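Local coordinates for protein SusD homolog (Bacteroides thetaiotaomicron, PDB 3SGH) that probably binds glycans at the outer surface of the cell as a SusD-like lipoprotein, handing them on for uptake, at residues Q49-A54 with V285-A290; A135-E140 with E472-M477; L185-T190 with G218-V223. All blocks are in the same frame, centred on the assembly; numbering follows the deposited sequence. Where two conformers were deposited one is given.

How the interactions relate
The three contacts sit far apart on one alpha-alpha superhelical chain, with centres about 33 Å from one another in every pairing. Nearest atoms are about 22 Å apart between interactions 1 and 2, about 17 Å between 2 and 3, and about 16 Å between 1 and 3, the last two lying on opposite sides of the chain's centre. In sequence, interactions 1 and 2 interleave, so 135-140 falls between the partners of interaction 1 and 285-290 between those of interaction 2. Interaction 3 is more local and falls within both of those spans, joining helix 181-198 to the loop that follows the next helix, 204-217. In all three a loop packs on a regular element: a short strand in interaction 1, helices in the others.

Interaction 1 (Q49-A54 with V285-A290); sequences QVTATA and VRSGSA
This is a buried side-chain-to-backbone contact with two bridging waters, in which T51 of the short strand 50-52 meets V285 of the loop after helix 267-270 in this SusD-like fold. The strand pairs with 249-251 in a two-stranded antiparallel sheet, and the backbone of V285 bonds to A251 and A253, which brings the loop alongside that small sheet. The T51 hydroxyl OG1 donates to V285 O at 2.8 Å, coming in from above the carbonyl plane, 36° out of it, with a C=O...donor angle of 140°. The other branch serves a different purpose: CG2, anti to the backbone N, lies 3.6 Å from V285 CG1, where the two side chains cross obliquely. Threonine thus suits the place by offering a donor and a methyl group on one carbon, while branched V285 supplies the apolar surface. Replacing T51 with an alanine would probably leave V285 O without this donor and open a gap beside V285 CG1. S287 CB rests 3.7 Å from T51 OG1. G288 has a positive phi of 73°, a backbone shape that glycine adopts readily. R286 turns away, and its guanidinium group bonds to P439 O and N385 O. Water completes the join: one molecule accepts from A52 N at 3.0 Å and hydrogen-bonds S287 OG at 2.7 Å, while a second accepts from G288 N and donates weakly to A52 O.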
ATOM      1  N   GLN A  49      -3.038  -8.696   4.546  1.00 12.99           N
ATOM      2  CA  GLN A  49      -3.590  -9.359   3.341  1.00 13.86           C
ATOM      3  C   GLN A  49      -2.776 -10.553   2.832  1.00 12.96           C
ATOM      4  O   GLN A  49      -3.331 -11.577   2.417  1.00 14.21           O
ATOM      5  CB  GLN A  49      -3.736  -8.360   2.190  1.00 14.04           C
ATOM      6  CG  GLN A  49      -4.402  -7.064   2.512  1.00 14.31           C
ATOM      7  CD  GLN A  49      -4.753  -6.279   1.266  1.00 13.99           C
ATOM      8  OE1 GLN A  49      -3.971  -6.206   0.353  1.00 14.21           O
ATOM      9  NE2 GLN A  49      -5.961  -5.695   1.229  1.00 13.32           N
ATOM     10  N   VAL A  50      -1.455 -10.433   2.913  1.00 13.30           N
ATOM     11  CA  VAL A  50      -0.514 -11.525   2.606  1.00 13.08           C
ATOM     12  C   VAL A  50       0.328 -11.925   3.810  1.00 12.59           C
ATOM     13  O   VAL A  50       0.542 -11.120   4.742  1.00 13.63           O
ATOM     14  CB  VAL A  50       0.423 -11.127   1.439  1.00 13.29           C
ATOM     15  CG1 VAL A  50      -0.422 -10.460   0.310  1.00 13.93           C
ATOM     16  CG2 VAL A  50       1.498 -10.138   1.923  1.00 13.19           C
ATOM     17  N   THR A  51       0.731 -13.178   3.838  1.00 13.58           N
ATOM     18  CA  THR A  51       1.640 -13.693   4.874  1.00 13.35           C
ATOM     19  C   THR A  51       2.864 -14.305   4.183  1.00 14.08           C
ATOM     20  O   THR A  51       2.718 -15.101   3.291  1.00 13.10           O
ATOM     21  CB  THR A  51       0.950 -14.726   5.768  1.00 13.34           C
ATOM     22  OG1 THR A  51      -0.038 -14.058   6.555  1.00 14.19           O
ATOM     23  CG2 THR A  51       1.953 -15.425   6.706  1.00 13.45           C
ATOM     24  N   ALA A  52       4.062 -13.897   4.596  1.00 14.00           N
ATOM     25  CA  ALA A  52       5.300 -14.551   4.167  1.00 14.36           C
ATOM     26  C   ALA A  52       5.489 -15.878   4.933  1.00 14.64           C
ATOM     27  O   ALA A  52       5.561 -15.890   6.155  1.00 15.98           O
ATOM     28  CB  ALA A  52       6.493 -13.597   4.378  1.00 13.68           C
ATOM     29  N   THR A  53       5.534 -17.005   4.230  0.50 14.51           N
ATOM     30  CA  THR A  53       5.556 -18.321   4.906  0.50 14.82           C
ATOM     31  C   THR A  53       6.967 -18.880   5.210  0.50 15.47           C
ATOM     32  O   THR A  53       7.128 -19.995   5.675  0.50 15.28           O
ATOM     33  CB  THR A  53       4.726 -19.348   4.107  0.50 14.82           C
ATOM     34  OG1 THR A  53       5.267 -19.476   2.785  0.50 14.44           O
ATOM     35  CG2 THR A  53       3.230 -18.919   4.051  0.50 14.45           C
ATOM     36  N   ALA A  54       7.976 -18.054   5.036  1.00 17.73           N
ATOM     37  CA  ALA A  54       9.375 -18.456   5.085  1.00 16.69           C
ATOM     38  C   ALA A  54       9.982 -17.877   6.353  1.00 16.69           C
ATOM     39  O   ALA A  54       9.407 -16.952   6.962  1.00 15.35           O
ATOM     40  CB  ALA A  54      10.113 -17.880   3.868  1.00 17.98           C
ATOM     41  N   VAL A 285      -2.992 -17.767   6.557  1.00 13.97           N
ATOM     42  CA  VAL A 285      -1.845 -18.057   7.421  1.00 13.88           C
ATOM     43  C   VAL A 285      -1.645 -16.947   8.416  1.00 13.49           C
ATOM     44  O   VAL A 285      -1.618 -15.775   8.045  1.00 13.33           O
ATOM     45  CB  VAL A 285      -0.550 -18.291   6.584  1.00 13.94           C
ATOM     46  CG1 VAL A 285       0.657 -18.643   7.543  1.00 14.33           C
ATOM     47  CG2 VAL A 285      -0.794 -19.355   5.538  1.00 13.14           C
ATOM     48  N   ARG A 286      -1.492 -17.295   9.704  1.00 14.06           N
ATOM     49  CA  ARG A 286      -1.208 -16.291  10.709  1.00 14.58           C
ATOM     50  C   ARG A 286       0.226 -15.758  10.493  1.00 14.73           C
ATOM     51  O   ARG A 286       1.194 -16.527  10.547  1.00 15.36           O
ATOM     52  CB  ARG A 286      -1.375 -16.881  12.107  1.00 14.85           C
ATOM     53  CG  ARG A 286      -1.149 -15.888  13.238  1.00 12.97           C
ATOM     54  CD  ARG A 286      -2.353 -14.915  13.422  1.00 14.98           C
ATOM     55  NE  ARG A 286      -2.022 -13.940  14.450  1.00 15.05           N
ATOM     56  CZ  ARG A 286      -2.071 -14.128  15.763  1.00 15.33           C
ATOM     57  NH1 ARG A 286      -2.578 -15.216  16.273  1.00 16.69           N
ATOM     58  NH2 ARG A 286      -1.635 -13.166  16.583  1.00 16.29           N
ATOM     59  N   SER A 287       0.340 -14.446  10.314  1.00 13.88           N
ATOM     60  CA  SER A 287       1.625 -13.787  10.135  1.00 13.92           C
ATOM     61  C   SER A 287       2.199 -13.665  11.533  1.00 15.01           C
ATOM     62  O   SER A 287       1.465 -13.317  12.474  1.00 15.52           O
ATOM     63  CB  SER A 287       1.437 -12.418   9.497  1.00 13.14           C
ATOM     64  OG  SER A 287       2.685 -11.811   9.282  1.00 14.32           O
ATOM     65  N   GLY A 288       3.457 -14.037  11.716  1.00 14.76           N
ATOM     66  CA  GLY A 288       4.020 -14.010  13.043  1.00 15.64           C
ATOM     67  C   GLY A 288       3.446 -15.165  13.889  1.00 15.62           C
ATOM     68  O   GLY A 288       3.009 -14.967  15.025  1.00 15.82           O
ATOM     69  N   SER A 289       3.453 -16.360  13.318  1.00 15.26           N
ATOM     70  CA  SER A 289       2.811 -17.531  13.935  1.00 15.35           C
ATOM     71  C   SER A 289       3.500 -17.994  15.214  1.00 16.52           C
ATOM     72  O   SER A 289       4.659 -17.651  15.480  1.00 16.04           O
ATOM     73  CB  SER A 289       2.774 -18.650  12.876  1.00 16.04           C
ATOM     74  OG  SER A 289       4.026 -18.768  12.228  1.00 15.09           O
ATOM     75  N   ALA A 290       2.779 -18.790  16.012  1.00 16.76           N
ATOM     76  CA  ALA A 290       3.307 -19.350  17.251  1.00 17.43           C
ATOM     77  C   ALA A 290       4.533 -20.195  16.984  1.00 18.20           C
ATOM     78  O   ALA A 290       5.451 -20.198  17.780  1.00 18.12           O
ATOM     79  CB  ALA A 290       2.237 -20.148  17.988  1.00 17.63           C
TER
HETATM   80  O   HOH W   1       4.399 -12.816   7.407  1.00 17.29           O
HETATM   81  O   HOH W   2       5.010 -15.055   9.326  1.00 18.42           O

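Interaction 2 (A135-E140 with E472-M477); sequences APYDNE and EAAVSM
Y137 and A474 meet in the apolar part of this contact, between the loop before helix 140-162 and helix 468-477. The methyl CB of A474 approaches the tyrosine ring obliquely, 3.4 Å from Y137 CD2, and a residue as small as alanine lets the ring come close to the helix. The same ring meets F459 edge-to-face, and its OH hydrogen-bonds E463 OE1. The selenomethionine M477 reaches farther. Its chain is extended beyond CG (chi2 172°, chi3 -169°), which lays SE against the loop backbone, 3.6 Å from N139 N, and carries CE to 3.5 Å from Y137 O. N139 CB packs on the same selenium at 3.8 Å. In this alpha-helical superhelix the loop leads directly into a helix: N139 is the N-cap of 140-162, and its side chain caps a backbone N there, while OD1 also bonds to T142 OG1. Asparagine suits the cap because its short side chain can turn back toward the first turn. The polar link between the segments runs through one water, which accepts from E140 N at 3.0 Å and donates to E140 OE2 and to M477 O, the latter at 2.9 Å.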
ATOM      1  N   ALA A 135      23.632  13.074  -0.010  1.00 28.18           N
ATOM      2  CA  ALA A 135      22.569  14.074   0.020  1.00 25.60           C
ATOM      3  C   ALA A 135      22.020  14.211   1.427  1.00 23.94           C
ATOM      4  O   ALA A 135      21.709  13.216   2.070  1.00 22.04           O
ATOM      5  CB  ALA A 135      21.414  13.695  -0.924  1.00 26.43           C
ATOM      6  N   PRO A 136      21.826  15.445   1.885  1.00 22.29           N
ATOM      7  CA  PRO A 136      21.064  15.647   3.113  1.00 21.39           C
ATOM      8  C   PRO A 136      19.639  15.130   3.061  1.00 20.51           C
ATOM      9  O   PRO A 136      18.996  15.053   1.976  1.00 18.96           O
ATOM     10  CB  PRO A 136      21.073  17.180   3.288  1.00 21.45           C
ATOM     11  CG  PRO A 136      22.301  17.609   2.601  1.00 23.98           C
ATOM     12  CD  PRO A 136      22.384  16.711   1.383  1.00 22.46           C
ATOM     13  N   TYR A 137      19.152  14.746   4.234  1.00 19.89           N
ATOM     14  CA  TYR A 137      17.785  14.241   4.366  1.00 20.41           C
ATOM     15  C   TYR A 137      16.824  15.409   4.532  1.00 19.80           C
ATOM     16  O   TYR A 137      17.146  16.375   5.187  1.00 21.05           O
ATOM     17  CB  TYR A 137      17.647  13.289   5.568  1.00 19.79           C
ATOM     18  CG  TYR A 137      18.144  11.861   5.312  1.00 19.72           C
ATOM     19  CD1 TYR A 137      19.423  11.614   4.784  1.00 21.28           C
ATOM     20  CD2 TYR A 137      17.327  10.757   5.573  1.00 18.33           C
ATOM     21  CE1 TYR A 137      19.869  10.305   4.551  1.00 19.77           C
ATOM     22  CE2 TYR A 137      17.778   9.461   5.338  1.00 19.64           C
ATOM     23  CZ  TYR A 137      19.067   9.249   4.836  1.00 19.63           C
ATOM     24  OH  TYR A 137      19.533   7.974   4.588  1.00 19.42           O
ATOM     25  N   ASP A 138      15.641  15.306   3.920  1.00 19.60           N
ATOM     26  CA  ASP A 138      14.498  16.176   4.280  1.00 19.82           C
ATOM     27  C   ASP A 138      13.801  15.574   5.524  1.00 19.87           C
ATOM     28  O   ASP A 138      13.646  14.343   5.633  1.00 18.86           O
ATOM     29  CB  ASP A 138      13.446  16.202   3.173  1.00 20.39           C
ATOM     30  CG  ASP A 138      13.917  16.903   1.891  1.00 21.44           C
ATOM     31  OD1 ASP A 138      14.915  17.622   1.915  1.00 23.89           O
ATOM     32  OD2 ASP A 138      13.255  16.691   0.849  1.00 24.90           O
ATOM     33  N   ASN A 139      13.339  16.413   6.445  1.00 19.94           N
ATOM     34  CA  ASN A 139      12.441  15.876   7.458  1.00 19.48           C
ATOM     35  C   ASN A 139      11.101  15.557   6.798  1.00 18.41           C
ATOM     36  O   ASN A 139      10.883  15.881   5.630  1.00 16.41           O
ATOM     37  CB  ASN A 139      12.346  16.784   8.681  1.00 20.21           C
ATOM     38  CG  ASN A 139      11.646  18.098   8.419  1.00 22.10           C
ATOM     39  OD1 ASN A 139      10.963  18.279   7.436  1.00 21.18           O
ATOM     40  ND2 ASN A 139      11.830  19.020   9.317  1.00 29.79           N
ATOM     41  N   GLU A 140      10.237  14.848   7.508  1.00 16.85           N
ATOM     42  CA  GLU A 140       9.039  14.339   6.887  1.00 17.15           C
ATOM     43  C   GLU A 140       8.120  15.476   6.432  1.00 16.87           C
ATOM     44  O   GLU A 140       7.631  15.452   5.317  1.00 15.73           O
ATOM     45  CB  GLU A 140       8.340  13.360   7.804  1.00 16.28           C
ATOM     46  CG  GLU A 140       9.145  12.046   7.989  1.00 16.40           C
ATOM     47  CD  GLU A 140       8.631  11.234   9.162  1.00 17.58           C
ATOM     48  OE1 GLU A 140       7.620  10.537   8.946  1.00 16.84           O
ATOM     49  OE2 GLU A 140       9.212  11.296  10.290  1.00 17.08           O
ATOM     50  N   GLU A 472      22.886  10.487  10.275  1.00 22.50           N
ATOM     51  CA  GLU A 472      22.889  10.746  11.727  1.00 23.20           C
ATOM     52  C   GLU A 472      22.061  11.983  12.099  1.00 22.92           C
ATOM     53  O   GLU A 472      21.378  12.002  13.129  1.00 22.28           O
ATOM     54  CB  GLU A 472      24.333  10.839  12.247  1.00 24.72           C
ATOM     55  CG  GLU A 472      25.031   9.505  12.166  1.00 27.94           C
ATOM     56  CD  GLU A 472      26.433   9.446  12.785  1.00 32.82           C
ATOM     57  OE1 GLU A 472      27.142  10.471  12.882  1.00 37.92           O
ATOM     58  OE2 GLU A 472      26.813   8.318  13.154  1.00 39.61           O
ATOM     59  N   ALA A 473      22.114  13.012  11.255  1.00 22.65           N
ATOM     60  CA  ALA A 473      21.253  14.185  11.399  1.00 22.60           C
ATOM     61  C   ALA A 473      19.789  13.829  11.229  1.00 22.00           C
ATOM     62  O   ALA A 473      18.922  14.356  11.960  1.00 22.03           O
ATOM     63  CB  ALA A 473      21.665  15.278  10.431  1.00 22.80           C
ATOM     64  N   ALA A 474      19.497  12.919  10.296  1.00 19.98           N
ATOM     65  CA  ALA A 474      18.138  12.488  10.050  1.00 19.26           C
ATOM     66  C   ALA A 474      17.516  11.760  11.254  1.00 19.35           C
ATOM     67  O   ALA A 474      16.293  11.806  11.432  1.00 19.14           O
ATOM     68  CB  ALA A 474      18.042  11.611   8.800  1.00 18.44           C
ATOM     69  N   VAL A 475      18.340  11.084  12.051  1.00 19.44           N
ATOM     70  CA  VAL A 475      17.885  10.424  13.272  1.00 20.14           C
ATOM     71  C   VAL A 475      17.199  11.421  14.188  1.00 20.90           C
ATOM     72  O   VAL A 475      16.174  11.113  14.755  1.00 20.45           O
ATOM     73  CB  VAL A 475      19.074   9.692  13.999  1.00 20.82           C
ATOM     74  CG1 VAL A 475      18.643   9.056  15.328  1.00 20.89           C
ATOM     75  CG2 VAL A 475      19.681   8.642  13.040  1.00 18.51           C
ATOM     76  N   SER A 476      17.756  12.635  14.300  1.00 22.39           N
ATOM     77  CA  SER A 476      17.164  13.647  15.166  0.50 22.90           C
ATOM     78  C   SER A 476      15.871  14.219  14.595  1.00 22.49           C
ATOM     79  O   SER A 476      15.108  14.878  15.324  1.00 22.07           O
ATOM     80  CB  SER A 476      18.151  14.783  15.484  0.50 23.99           C
ATOM     81  OG  SER A 476      18.328  15.620  14.368  0.50 25.40           O
HETATM   82  N   MSE A 477      15.610  13.990  13.306  1.00 21.23           N
HETATM   83  CA  MSE A 477      14.351  14.384  12.703  1.00 20.76           C
HETATM   84  C   MSE A 477      13.165  13.474  13.074  1.00 20.19           C
HETATM   85  O   MSE A 477      12.015  13.855  12.881  1.00 19.37           O
HETATM   86  CB  MSE A 477      14.488  14.472  11.160  1.00 20.01           C
HETATM   87  CG  MSE A 477      15.576  15.386  10.707  1.00 21.44           C
HETATM   88 SE   MSE A 477      15.822  15.241   8.829  0.75 17.27          SE
HETATM   89  CE  MSE A 477      17.465  16.242   8.700  1.00 24.96           C
TER
HETATM   90  O   HOH W   3      10.648  13.897  10.304  1.00 18.37           O

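Interaction 3 (L185-T190 with G218-V223)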
ATOM      1  N   LEU A 185      -4.105  11.793 -15.366  1.00 15.93           N
ATOM      2  CA  LEU A 185      -4.492  12.963 -14.553  1.00 16.83           C
ATOM      3  C   LEU A 185      -5.347  12.516 -13.381  1.00 16.47           C
ATOM      4  O   LEU A 185      -5.170  12.999 -12.275  1.00 16.53           O
ATOM      5  CB  LEU A 185      -5.231  13.991 -15.423  1.00 16.67           C
ATOM      6  CG  LEU A 185      -5.548  15.339 -14.751  1.00 20.20           C
ATOM      7  CD1 LEU A 185      -4.298  16.110 -14.416  1.00 19.21           C
ATOM      8  CD2 LEU A 185      -6.501  16.183 -15.687  1.00 19.74           C
ATOM      9  N   LYS A 186      -6.293  11.617 -13.625  1.00 15.56           N
ATOM     10  CA  LYS A 186      -7.110  11.043 -12.567  1.00 15.10           C
ATOM     11  C   LYS A 186      -6.246  10.275 -11.587  1.00 14.88           C
ATOM     12  O   LYS A 186      -6.431  10.394 -10.375  1.00 15.07           O
ATOM     13  CB  LYS A 186      -8.237  10.151 -13.146  1.00 15.85           C
ATOM     14  CG  LYS A 186      -9.343  10.954 -13.806  1.00 16.93           C
ATOM     15  CD  LYS A 186     -10.450  10.055 -14.385  1.00 21.21           C
ATOM     16  CE  LYS A 186      -9.935   9.381 -15.660  1.00 23.05           C
ATOM     17  NZ  LYS A 186     -10.954   9.017 -16.705  1.00 29.08           N
ATOM     18  N   PHE A 187      -5.286   9.509 -12.124  1.00 15.41           N
ATOM     19  CA  PHE A 187      -4.314   8.765 -11.277  1.00 15.09           C
ATOM     20  C   PHE A 187      -3.570   9.743 -10.369  1.00 15.30           C
ATOM     21  O   PHE A 187      -3.479   9.551  -9.123  1.00 14.24           O
ATOM     22  CB  PHE A 187      -3.334   7.978 -12.149  1.00 15.16           C
ATOM     23  CG  PHE A 187      -2.319   7.189 -11.373  1.00 15.28           C
ATOM     24  CD1 PHE A 187      -1.139   7.797 -10.946  1.00 14.42           C
ATOM     25  CD2 PHE A 187      -2.486   5.821 -11.178  1.00 15.18           C
ATOM     26  CE1 PHE A 187      -0.153   7.067 -10.223  1.00 17.93           C
ATOM     27  CE2 PHE A 187      -1.527   5.076 -10.465  1.00 16.42           C
ATOM     28  CZ  PHE A 187      -0.340   5.711  -9.987  1.00 16.19           C
ATOM     29  N   ALA A 188      -3.071  10.814 -10.967  1.00 14.49           N
ATOM     30  CA  ALA A 188      -2.288  11.790 -10.228  1.00 14.95           C
ATOM     31  C   ALA A 188      -3.111  12.480  -9.116  1.00 15.34           C
ATOM     32  O   ALA A 188      -2.618  12.670  -8.001  1.00 14.51           O
ATOM     33  CB  ALA A 188      -1.654  12.812 -11.164  1.00 15.97           C
ATOM     34  N   ASN A 189      -4.336  12.880  -9.432  1.00 15.43           N
ATOM     35  CA  ASN A 189      -5.219  13.487  -8.418  1.00 14.86           C
ATOM     36  C   ASN A 189      -5.630  12.516  -7.339  1.00 15.09           C
ATOM     37  O   ASN A 189      -5.763  12.903  -6.176  1.00 15.24           O
ATOM     38  CB  ASN A 189      -6.430  14.145  -9.085  1.00 15.11           C
ATOM     39  CG  ASN A 189      -6.073  15.511  -9.668  1.00 15.71           C
ATOM     40  OD1 ASN A 189      -5.650  16.400  -8.941  1.00 18.68           O
ATOM     41  ND2 ASN A 189      -6.228  15.668 -10.979  1.00 17.01           N
ATOM     42  N   THR A 190      -5.772  11.239  -7.684  1.00 14.42           N
ATOM     43  CA  THR A 190      -6.163  10.247  -6.695  1.00 15.16           C
ATOM     44  C   THR A 190      -4.970  10.003  -5.752  1.00 14.25           C
ATOM     45  O   THR A 190      -5.134   9.839  -4.542  1.00 14.91           O
ATOM     46  CB  THR A 190      -6.621   8.923  -7.342  1.00 15.65           C
ATOM     47  OG1 THR A 190      -7.695   9.162  -8.264  1.00 17.37           O
ATOM     48  CG2 THR A 190      -7.093   7.925  -6.296  1.00 17.04           C
ATOM     49  N   GLY A 218     -10.012  16.034 -10.325  1.00 17.08           N
ATOM     50  CA  GLY A 218     -10.735  14.894 -10.847  1.00 17.12           C
ATOM     51  C   GLY A 218     -10.037  13.594 -10.476  1.00 16.84           C
ATOM     52  O   GLY A 218      -8.947  13.309 -10.982  1.00 16.71           O
ATOM     53  N   VAL A 219     -10.665  12.804  -9.624  1.00 17.11           N
ATOM     54  CA  VAL A 219     -10.074  11.523  -9.208  1.00 16.07           C
ATOM     55  C   VAL A 219     -10.693  10.397 -10.043  1.00 16.80           C
ATOM     56  O   VAL A 219     -11.596  10.622 -10.879  1.00 16.68           O
ATOM     57  CB  VAL A 219     -10.271  11.290  -7.686  1.00 15.88           C
ATOM     58  CG1 VAL A 219      -9.484  12.336  -6.849  1.00 16.15           C
ATOM     59  CG2 VAL A 219     -11.779  11.331  -7.308  1.00 14.83           C
HETATM   60  N   MSE A 220     -10.230   9.176  -9.819  1.00 16.23           N
HETATM   61  CA  MSE A 220     -10.801   8.012 -10.524  1.00 16.54           C
HETATM   62  C   MSE A 220     -12.278   7.863 -10.153  1.00 17.09           C
HETATM   63  O   MSE A 220     -12.676   8.091  -8.996  1.00 16.14           O
HETATM   64  CB  MSE A 220     -10.067   6.729 -10.168  1.00 15.81           C
HETATM   65  CG  MSE A 220      -8.639   6.681 -10.594  1.00 14.95           C
HETATM   66 SE   MSE A 220      -7.874   5.002 -10.046  0.75 13.56          SE
HETATM   67  CE  MSE A 220      -6.122   5.395 -10.773  1.00 16.30           C
ATOM     68  N   GLU A 221     -13.099   7.508 -11.143  1.00 17.03           N
ATOM     69  CA  GLU A 221     -14.552   7.396 -10.950  1.00 17.64           C
ATOM     70  C   GLU A 221     -15.162   6.068 -11.393  1.00 18.43           C
ATOM     71  O   GLU A 221     -16.209   5.701 -10.873  1.00 19.68           O
ATOM     72  CB  GLU A 221     -15.280   8.505 -11.684  1.00 19.19           C
ATOM     73  CG  GLU A 221     -14.953   9.876 -11.147  1.00 20.29           C
ATOM     74  CD  GLU A 221     -15.622  10.183  -9.815  1.00 24.68           C
ATOM     75  OE1 GLU A 221     -16.209   9.271  -9.172  1.00 23.39           O
ATOM     76  OE2 GLU A 221     -15.582  11.378  -9.405  1.00 28.68           O
ATOM     77  N   SER A 222     -14.474   5.341 -12.260  1.00 18.44           N
ATOM     78  CA  SER A 222     -14.989   4.070 -12.777  0.50 18.84           C
ATOM     79  C   SER A 222     -13.883   3.044 -12.919  1.00 18.47           C
ATOM     80  O   SER A 222     -12.680   3.396 -12.942  1.00 18.27           O
ATOM     81  CB  SER A 222     -15.638   4.283 -14.142  0.50 19.97           C
ATOM     82  OG  SER A 222     -14.679   4.688 -15.098  0.50 22.45           O
ATOM     83  N   VAL A 223     -14.269   1.778 -13.015  1.00 18.65           N
ATOM     84  CA  VAL A 223     -13.277   0.677 -13.087  1.00 18.90           C
ATOM     85  C   VAL A 223     -12.299   0.806 -14.256  1.00 18.57           C
ATOM     86  O   VAL A 223     -11.153   0.367 -14.140  1.00 19.84           O
ATOM     87  CB  VAL A 223     -13.930  -0.735 -13.051  1.00 19.64           C
ATOM     88  CG1 VAL A 223     -14.624  -0.952 -11.719  1.00 19.21           C
ATOM     89  CG2 VAL A 223     -14.888  -0.950 -14.218  1.00 21.13           C
TER
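Helix 181-198 runs past the chain where it leaves helix 204-217, and the two backbones come as near as 4.5 Å between K186 CA and V219 CA. In this alpha-alpha superhelix the loop after helix 204-217 folds back over helix 181-198, the helix before it in the chain. G218 is the first residue to leave helical geometry, with phi 116°; at these backbone angles a CB would be jammed against the preceding carbonyl oxygen, so glycine suits the turn. Its own carbonyl faces the helix: K186 CA makes a nearly straight CA-H...O contact with G218 O at 3.3 Å, and N189 CB touches the same oxygen.

Among the side chains, T190 makes the polar link. Its OG1 accepts from M220 N at 3.0 Å, with an N-H...O angle of 162°, and donates to K186 O within the helix. That carbonyl also takes the backbone N-H of T190, the two donors arriving from opposite faces of its plane. A threonine here serves both segments through one hydroxyl: chi1 of -56° sets OG1 beside the backbone N, where it reaches K186 O one turn back and still faces M220 N. V219 CB packs 3.4 Å from T190 OG1. K186 sends its aliphatic part past V219 O before bending at chi3, and its NZ forms a salt bridge with D225. M220, a methionine present as selenomethionine, has a long, flexible chain and lies side by side with F187, both pointing the same way. Extended beyond CG, it delivers the terminal methyl CE obliquely to the phenylalanine ring, 3.7 Å from F187 CD2.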